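PDB 3SIM: protein, Family 18 Chitinase from Crocus vernus, which probably binds chitin and hydrolyses its beta-1,4 glycosidic linkages, as a TIM-barrel glycoside hydrolase of family 18. Local coordinates for residues Arg143-Thr146 and Thr147-Asn151; Leu200-Tyr203 and Asn204-Ala207; Ser240-Lys244 and Gly245-Gly249. One frame throughout, in Å; residues are numbered along the deposited sequence.

How the interactions relate
From the N terminus, the chain reaches interaction 1 near the end of helix 134-150, then interaction 2 within helix 196-209, and finally interaction 3, where helix 230-243 gives way to the loop before strand 250-253. The three follow in series, without nesting or crossing, and each is local: none closes a long loop. Interaction 1 stands apart, its nearest atoms about 17 Å from those of interaction 2 and about 15 Å from those of interaction 3. Interactions 2 and 3 touch: L200 CD2 packs on L241 CD2 at 3.8 Å, joining helix 196-209 to helix 230-243, and N204 OD1 lies 2.9 Å from K246 NZ, a probable hydrogen bond from helix 196-209 to the loop.

Interaction 1. Residues Arg143-Thr146 and Thr147-Asn151; sequences RLIT and TLKKN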
loop_
_atom_site.group_PDB
_atom_site.type_symbol
_atom_site.label_atom_id
_atom_site.label_comp_id
_atom_site.label_asym_id
_atom_site.label_seq_id
_atom_site.Cartn_x
_atom_site.Cartn_y
_atom_site.Cartn_z
ATOM N N ARG A 143 -1.919 9.350 15.204
ATOM C CA ARG A 143 -1.040 10.450 15.556
ATOM C C ARG A 143 0.089 10.657 14.524
ATOM O O ARG A 143 0.318 11.720 14.143
ATOM C CB ARG A 143 -0.491 10.338 16.985
ATOM C CG ARG A 143 -1.488 10.718 18.062
ATOM C CD ARG A 143 -1.023 10.430 19.486
ATOM N NE ARG A 143 0.193 11.098 19.863
ATOM C CZ ARG A 143 0.783 10.989 21.040
ATOM N NH1 ARG A 143 1.894 11.632 21.255
ATOM N NH2 ARG A 143 0.280 10.231 21.968
ATOM N N LEU A 144 0.690 9.590 14.031
ATOM C CA LEU A 144 1.717 9.687 13.007
ATOM C C LEU A 144 1.225 10.355 11.717
ATOM O O LEU A 144 1.832 11.269 11.324
ATOM C CB LEU A 144 2.139 8.287 12.594
ATOM C CG LEU A 144 3.508 7.927 12.035
ATOM C CD1 LEU A 144 3.523 6.731 11.081
ATOM C CD2 LEU A 144 4.404 9.051 11.603
ATOM N N ILE A 145 0.136 9.910 11.134
ATOM C CA ILE A 145 -0.351 10.520 9.926
ATOM C C ILE A 145 -0.737 11.999 10.137
ATOM O O ILE A 145 -0.327 12.797 9.406
ATOM C CB ILE A 145 -1.522 9.739 9.366
ATOM C CG1 ILE A 145 -1.077 8.329 9.005
ATOM C CG2 ILE A 145 -2.189 10.480 8.208
ATOM C CD1 ILE A 145 -2.156 7.398 8.809
ATOM N N THR A 146 -1.440 12.277 11.215
ATOM C CA THR A 146 -1.935 13.589 11.552
ATOM C C THR A 146 -0.745 14.549 11.689
ATOM O O THR A 146 -0.739 15.552 11.055
ATOM C CB THR A 146 -2.825 13.590 12.850
ATOM O OG1 THR A 146 -4.028 12.850 12.672
ATOM C CG2 THR A 146 -3.183 14.973 13.214
ATOM N N THR A 147 0.287 14.134 12.405
ATOM C CA THR A 147 1.498 14.933 12.576
ATOM C C THR A 147 2.272 15.224 11.302
ATOM O O THR A 147 2.653 16.308 11.065
ATOM C CB THR A 147 2.510 14.304 13.597
ATOM O OG1 THR A 147 1.917 14.209 14.859
ATOM C CG2 THR A 147 3.765 15.124 13.727
ATOM N N LEU A 148 2.497 14.198 10.509
ATOM C CA LEU A 148 3.222 14.289 9.286
ATOM C C LEU A 148 2.493 15.259 8.307
ATOM O O LEU A 148 3.126 16.088 7.761
ATOM C CB LEU A 148 3.454 12.907 8.689
ATOM C CG LEU A 148 4.484 11.968 9.365
ATOM C CD1 LEU A 148 4.496 10.683 8.628
ATOM C CD2 LEU A 148 5.816 12.557 9.424
ATOM N N LYS A 149 1.176 15.140 8.204
ATOM C CA LYS A 149 0.355 16.042 7.410
ATOM C C LYS A 149 0.413 17.513 7.909
ATOM O O LYS A 149 0.595 18.391 7.142
ATOM C CB LYS A 149 -1.089 15.524 7.295
ATOM C CG LYS A 149 -1.332 14.336 6.352
ATOM C CD LYS A 149 -2.800 14.092 6.087
ATOM C CE LYS A 149 -3.076 12.965 5.050
ATOM N NZ LYS A 149 -4.404 12.783 4.645
ATOM N N LYS A 150 0.297 17.703 9.201
ATOM C CA LYS A 150 0.387 19.017 9.831
ATOM C C LYS A 150 1.747 19.722 9.623
ATOM O O LYS A 150 1.737 20.818 9.282
ATOM C CB LYS A 150 -0.051 18.956 11.278
ATOM C CG LYS A 150 0.113 20.157 12.138
ATOM C CD LYS A 150 -0.243 19.822 13.579
ATOM C CE LYS A 150 0.911 19.279 14.324
ATOM N NZ LYS A 150 0.694 18.172 15.271
ATOM N N ASN A 151 2.858 19.004 9.708
ATOM C CA ASN A 151 4.225 19.479 9.536
ATOM C C ASN A 151 4.590 19.745 8.062
ATOM O O ASN A 151 5.630 20.227 7.754
ATOM C CB ASN A 151 5.242 18.526 10.145
ATOM C CG ASN A 151 5.124 18.391 11.613
ATOM O OD1 ASN A 151 4.478 19.126 12.252
ATOM N ND2 ASN A 151 5.764 17.412 12.133
#
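L144 and L148, one helical turn apart, lie side by side and point the same way. CD2 of L144 comes 3.4 Å from CD1 of L148, closer than a usual van der Waals contact, so the packing is tight here. The torsions bring the branches together: chi1 of L144 (-153°) sets CG beside the carbonyl carbon, and chi2 then sends CD2 towards the following turn. I145 and K149 likewise run alongside each other, with I145 CG2 in van der Waals contact, 4.1 Å, with CE of the extended lysine.

Polar contacts are mostly backbone. T147 N to R143 O (3.0 Å), L148 N to L144 O (3.1 Å), K149 N to I145 O (3.0 Å) and K150 N to T146 O (3.0 Å) form the i to i-4 alpha-helical pattern, all four near-linear at the hydrogen (162-171°). T147 OG1 also lies 3.0 Å from R143 O.

The charged ends look elsewhere: R143 NH2 forms a salt bridge with D100, and K149 NZ bonds A179 O. Helix 134-150, which connects strands 121-125 and 156-159 in a beta-alpha-beta unit, rests here on helix 99-116, with L144 on L110, T147 on V107 and L148 on T111, while I145 covers A179 in the loop before strand 182-184.

Interaction 2. Residues Leu200-Tyr203 and Asn204-Ala207; sequences LGYY and NNAA
Y203 and A207 meet one turn apart, ring CE1 lying 4.1 Å from the methyl CB. The methyl approaches the ring obliquely. Y203 reaches this position by setting CG anti to its backbone N, beside the carbonyl carbon, which sends the ring along the helix in the chain direction and also brings CD1 to 3.4 Å from N204 N. The N204 amide crosses that ring at about a right angle, its plane 73° from the ring plane, and OD1 is 3.9 Å from Y203 CD1. The other branch of this amide turns back, N204 ND2 lying 3.1 Å from L200 O. On another side of the helix, N205 ND2 sits at the edge of the Y202 ring, near its plane and 4.1 Å from CD1, with the amide and ring planes 52° apart.

Behind these side chains, backbone bonds fix the spacing of the turn. N204 N donates to L200 O (3.1 Å, N-H...O 172°), and A207 N to Y203 O (3.1 Å); N205 N to G201 O and A206 N to Y202 O complete the set, each linking residue i to i-4.

Farther out, Y203 OH bonds V215 O at the start of strand 215-220, which holds the buried ring against the barrel wall, while the Y202 ring stacks on Y190. N204 OD1 accepts from K246, and L200 packs on A237 of helix 230-243. The Y203 bond to strand 215-220 and the packing on helix 230-243 place helix 196-209 in the beta-alpha-beta unit of strand 182-184, helix 196-209 and strand 215-220, the repeating crossover of a TIM barrel.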
loop_
_atom_site.group_PDB
_atom_site.type_symbol
_atom_site.label_atom_id
_atom_site.label_comp_id
_atom_site.label_asym_id
_atom_site.label_seq_id
_atom_site.Cartn_x
_atom_site.Cartn_y
_atom_site.Cartn_z
ATOM N N LEU A 200 -18.006 -8.830 -6.276
ATOM C CA LEU A 200 -18.834 -7.660 -6.153
ATOM C C LEU A 200 -19.493 -7.586 -4.753
ATOM O O LEU A 200 -19.582 -6.546 -4.206
ATOM C CB LEU A 200 -19.835 -7.530 -7.309
ATOM C CG LEU A 200 -19.292 -7.276 -8.727
ATOM C CD1 LEU A 200 -20.270 -7.584 -9.819
ATOM C CD2 LEU A 200 -18.747 -5.918 -8.895
ATOM N N GLY A 201 -19.930 -8.715 -4.217
ATOM C CA GLY A 201 -20.403 -8.783 -2.849
ATOM C C GLY A 201 -19.331 -8.391 -1.819
ATOM O O GLY A 201 -19.591 -7.679 -0.895
ATOM N N TYR A 202 -18.119 -8.837 -2.051
ATOM C CA TYR A 202 -16.994 -8.457 -1.191
ATOM C C TYR A 202 -16.702 -6.952 -1.258
ATOM O O TYR A 202 -16.474 -6.362 -0.271
ATOM C CB TYR A 202 -15.725 -9.296 -1.408
ATOM C CG TYR A 202 -15.840 -10.784 -1.105
ATOM C CD1 TYR A 202 -16.655 -11.265 -0.088
ATOM C CD2 TYR A 202 -15.166 -11.699 -1.862
ATOM C CE1 TYR A 202 -16.775 -12.600 0.153
ATOM C CE2 TYR A 202 -15.285 -13.022 -1.628
ATOM C CZ TYR A 202 -16.078 -13.470 -0.620
ATOM O OH TYR A 202 -16.149 -14.781 -0.412
ATOM N N TYR A 203 -16.733 -6.389 -2.448
ATOM C CA TYR A 203 -16.546 -4.979 -2.631
ATOM C C TYR A 203 -17.599 -4.140 -1.908
ATOM O O TYR A 203 -17.259 -3.252 -1.202
ATOM C CB TYR A 203 -16.499 -4.538 -4.103
ATOM C CG TYR A 203 -16.360 -3.041 -4.156
ATOM C CD1 TYR A 203 -17.440 -2.214 -4.198
ATOM C CD2 TYR A 203 -15.134 -2.465 -4.001
ATOM C CE1 TYR A 203 -17.281 -0.869 -4.140
ATOM C CE2 TYR A 203 -14.956 -1.149 -3.957
ATOM C CZ TYR A 203 -16.010 -0.327 -4.026
ATOM O OH TYR A 203 -15.801 0.991 -3.982
ATOM N N ASN A 204 -18.855 -4.463 -2.081
ATOM C CA ASN A 204 -19.895 -3.769 -1.386
ATOM C C ASN A 204 -19.784 -3.920 0.156
ATOM O O ASN A 204 -20.047 -2.996 0.837
ATOM C CB ASN A 204 -21.280 -4.043 -1.950
ATOM C CG ASN A 204 -21.466 -3.539 -3.425
ATOM O OD1 ASN A 204 -21.323 -2.414 -3.775
ATOM N ND2 ASN A 204 -21.865 -4.410 -4.214
ATOM N N ASN A 205 -19.348 -5.073 0.629
ATOM C CA ASN A 205 -19.112 -5.306 2.038
ATOM C C ASN A 205 -18.001 -4.351 2.576
ATOM O O ASN A 205 -18.192 -3.732 3.565
ATOM C CB ASN A 205 -18.665 -6.736 2.333
ATOM C CG ASN A 205 -19.760 -7.812 2.173
ATOM O OD1 ASN A 205 -20.928 -7.571 2.209
ATOM N ND2 ASN A 205 -19.313 -9.028 2.067
ATOM N N ALA A 206 -16.896 -4.250 1.838
ATOM C CA ALA A 206 -15.782 -3.369 2.148
ATOM C C ALA A 206 -16.138 -1.850 2.194
ATOM O O ALA A 206 -15.761 -1.176 3.118
ATOM C CB ALA A 206 -14.697 -3.589 1.231
ATOM N N ALA A 207 -16.931 -1.420 1.215
ATOM C CA ALA A 207 -17.498 -0.092 1.082
ATOM C C ALA A 207 -18.399 0.304 2.260
ATOM O O ALA A 207 -18.309 1.363 2.732
ATOM C CB ALA A 207 -18.251 0.062 -0.226
#

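Interaction 3. Residues Ser240-Lys244 and Gly245-Gly249; sequences SLKNK and GKLHG
L241 packs against K246 just past the helix end, its CD2 4.0 Å from K246 CB, the two side chains crossing at about a right angle. Its carbonyl O accepts from K246 N (2.9 Å), five residues on. L241 also covers I217 of strand 215-220.

At K242 the carbonyl O takes G245 N (3.1 Å); the N-H...O angle is 164°, but the donor stands above the carbonyl plane. A water links K242 O to L247 N, and L247 CB rests 4.0 Å from K242 CA. K242 NZ itself bonds S275 O and F272 O.

K244 folds back, bent at three torsions, until its NZ is 2.7 Å from K246 NZ. Such closeness of like charges is doubtful as modelled. K246 NZ bonds N204 OD1; an alanine here would probably leave the N204 amide freer to turn and L241 CD2 less covered.

Positive phi at G245 (74°), where a beta carbon would clash with K244 O, together with the six-to-one and five-to-two backbone bonds, defines a Schellman motif; accompanied by the L241-K246 contact, it ends helix 230-243 and turns the chain towards barrel strand 250-253.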
loop_
_atom_site.group_PDB
_atom_site.type_symbol
_atom_site.label_atom_id
_atom_site.label_comp_id
_atom_site.label_asym_id
_atom_site.label_seq_id
_atom_site.Cartn_x
_atom_site.Cartn_y
_atom_site.Cartn_z
ATOM N N SER A 240 -18.562 -3.450 -14.063
ATOM C CA SER A 240 -19.783 -3.181 -13.338
ATOM C C SER A 240 -19.584 -2.034 -12.333
ATOM O O SER A 240 -20.407 -1.154 -12.261
ATOM C CB SER A 240 -20.289 -4.398 -12.587
ATOM O OG SER A 240 -20.659 -5.416 -13.430
ATOM N N LEU A 241 -18.467 -2.062 -11.619
ATOM C CA LEU A 241 -18.149 -1.005 -10.730
ATOM C C LEU A 241 -18.013 0.344 -11.444
ATOM O O LEU A 241 -18.536 1.288 -10.973
ATOM C CB LEU A 241 -16.946 -1.358 -9.885
ATOM C CG LEU A 241 -17.091 -2.442 -8.825
ATOM C CD1 LEU A 241 -15.848 -2.666 -8.018
ATOM C CD2 LEU A 241 -18.300 -2.248 -7.958
ATOM N N LYS A 242 -17.352 0.369 -12.584
ATOM C CA LYS A 242 -17.182 1.578 -13.351
ATOM C C LYS A 242 -18.544 2.207 -13.824
ATOM O O LYS A 242 -18.756 3.344 -13.592
ATOM C CB LYS A 242 -16.235 1.322 -14.516
ATOM C CG LYS A 242 -15.652 2.525 -15.203
ATOM C CD LYS A 242 -14.613 2.105 -16.205
ATOM C CE LYS A 242 -14.222 3.229 -17.119
ATOM N NZ LYS A 242 -13.551 2.811 -18.327
ATOM N N ASN A 243 -19.437 1.390 -14.350
ATOM C CA ASN A 243 -20.767 1.757 -14.837
ATOM C C ASN A 243 -21.647 2.344 -13.727
ATOM O O ASN A 243 -22.455 3.168 -13.946
ATOM C CB ASN A 243 -21.449 0.574 -15.528
ATOM C CG ASN A 243 -20.777 0.172 -16.865
ATOM O OD1 ASN A 243 -20.078 0.912 -17.462
ATOM N ND2 ASN A 243 -21.078 -1.008 -17.321
ATOM N N LYS A 244 -21.434 1.849 -12.527
ATOM C CA LYS A 244 -22.125 2.285 -11.358
ATOM C C LYS A 244 -21.561 3.541 -10.640
ATOM O O LYS A 244 -22.106 3.992 -9.732
ATOM C CB LYS A 244 -22.358 1.095 -10.425
ATOM C CG LYS A 244 -23.415 0.177 -10.867
ATOM C CD LYS A 244 -23.092 -1.175 -10.521
ATOM C CE LYS A 244 -23.294 -1.426 -9.120
ATOM N NZ LYS A 244 -22.169 -1.124 -8.445
ATOM N N GLY A 245 -20.475 4.087 -11.103
ATOM C CA GLY A 245 -19.845 5.166 -10.407
ATOM C C GLY A 245 -19.109 4.713 -9.148
ATOM O O GLY A 245 -18.904 5.453 -8.287
ATOM N N LYS A 246 -18.764 3.448 -9.085
ATOM C CA LYS A 246 -18.100 2.867 -7.924
ATOM C C LYS A 246 -16.577 2.526 -7.996
ATOM O O LYS A 246 -16.086 1.887 -7.132
ATOM C CB LYS A 246 -18.895 1.653 -7.476
ATOM C CG LYS A 246 -20.316 1.885 -6.951
ATOM C CD LYS A 246 -20.779 0.636 -6.250
ATOM C CE LYS A 246 -22.229 0.554 -5.962
ATOM N NZ LYS A 246 -22.709 -0.804 -5.813
ATOM N N LEU A 247 -15.901 2.904 -9.061
ATOM C CA LEU A 247 -14.517 2.563 -9.261
ATOM C C LEU A 247 -13.611 3.730 -8.864
ATOM O O LEU A 247 -13.466 4.649 -9.571
ATOM C CB LEU A 247 -14.238 2.148 -10.708
ATOM C CG LEU A 247 -12.814 1.680 -10.999
ATOM C CD1 LEU A 247 -12.445 0.539 -10.160
ATOM C CD2 LEU A 247 -12.572 1.441 -12.448
ATOM N N HIS A 248 -13.118 3.699 -7.661
ATOM C CA HIS A 248 -12.146 4.658 -7.142
ATOM C C HIS A 248 -10.742 4.596 -7.733
ATOM O O HIS A 248 -10.067 5.570 -7.794
ATOM C CB HIS A 248 -12.096 4.645 -5.619
ATOM C CG HIS A 248 -13.402 4.958 -4.975
ATOM N ND1 HIS A 248 -13.941 6.205 -4.973
ATOM C CD2 HIS A 248 -14.275 4.180 -4.317
ATOM C CE1 HIS A 248 -15.090 6.188 -4.358
ATOM N NE2 HIS A 248 -15.323 4.966 -3.958
ATOM N N GLY A 249 -10.329 3.395 -8.076
ATOM C CA GLY A 249 -9.030 3.077 -8.616
ATOM C C GLY A 249 -8.614 1.608 -8.522
ATOM O O GLY A 249 -9.315 0.794 -7.998
HETATM O O HOH W 1 -16.713 4.632 -11.366
#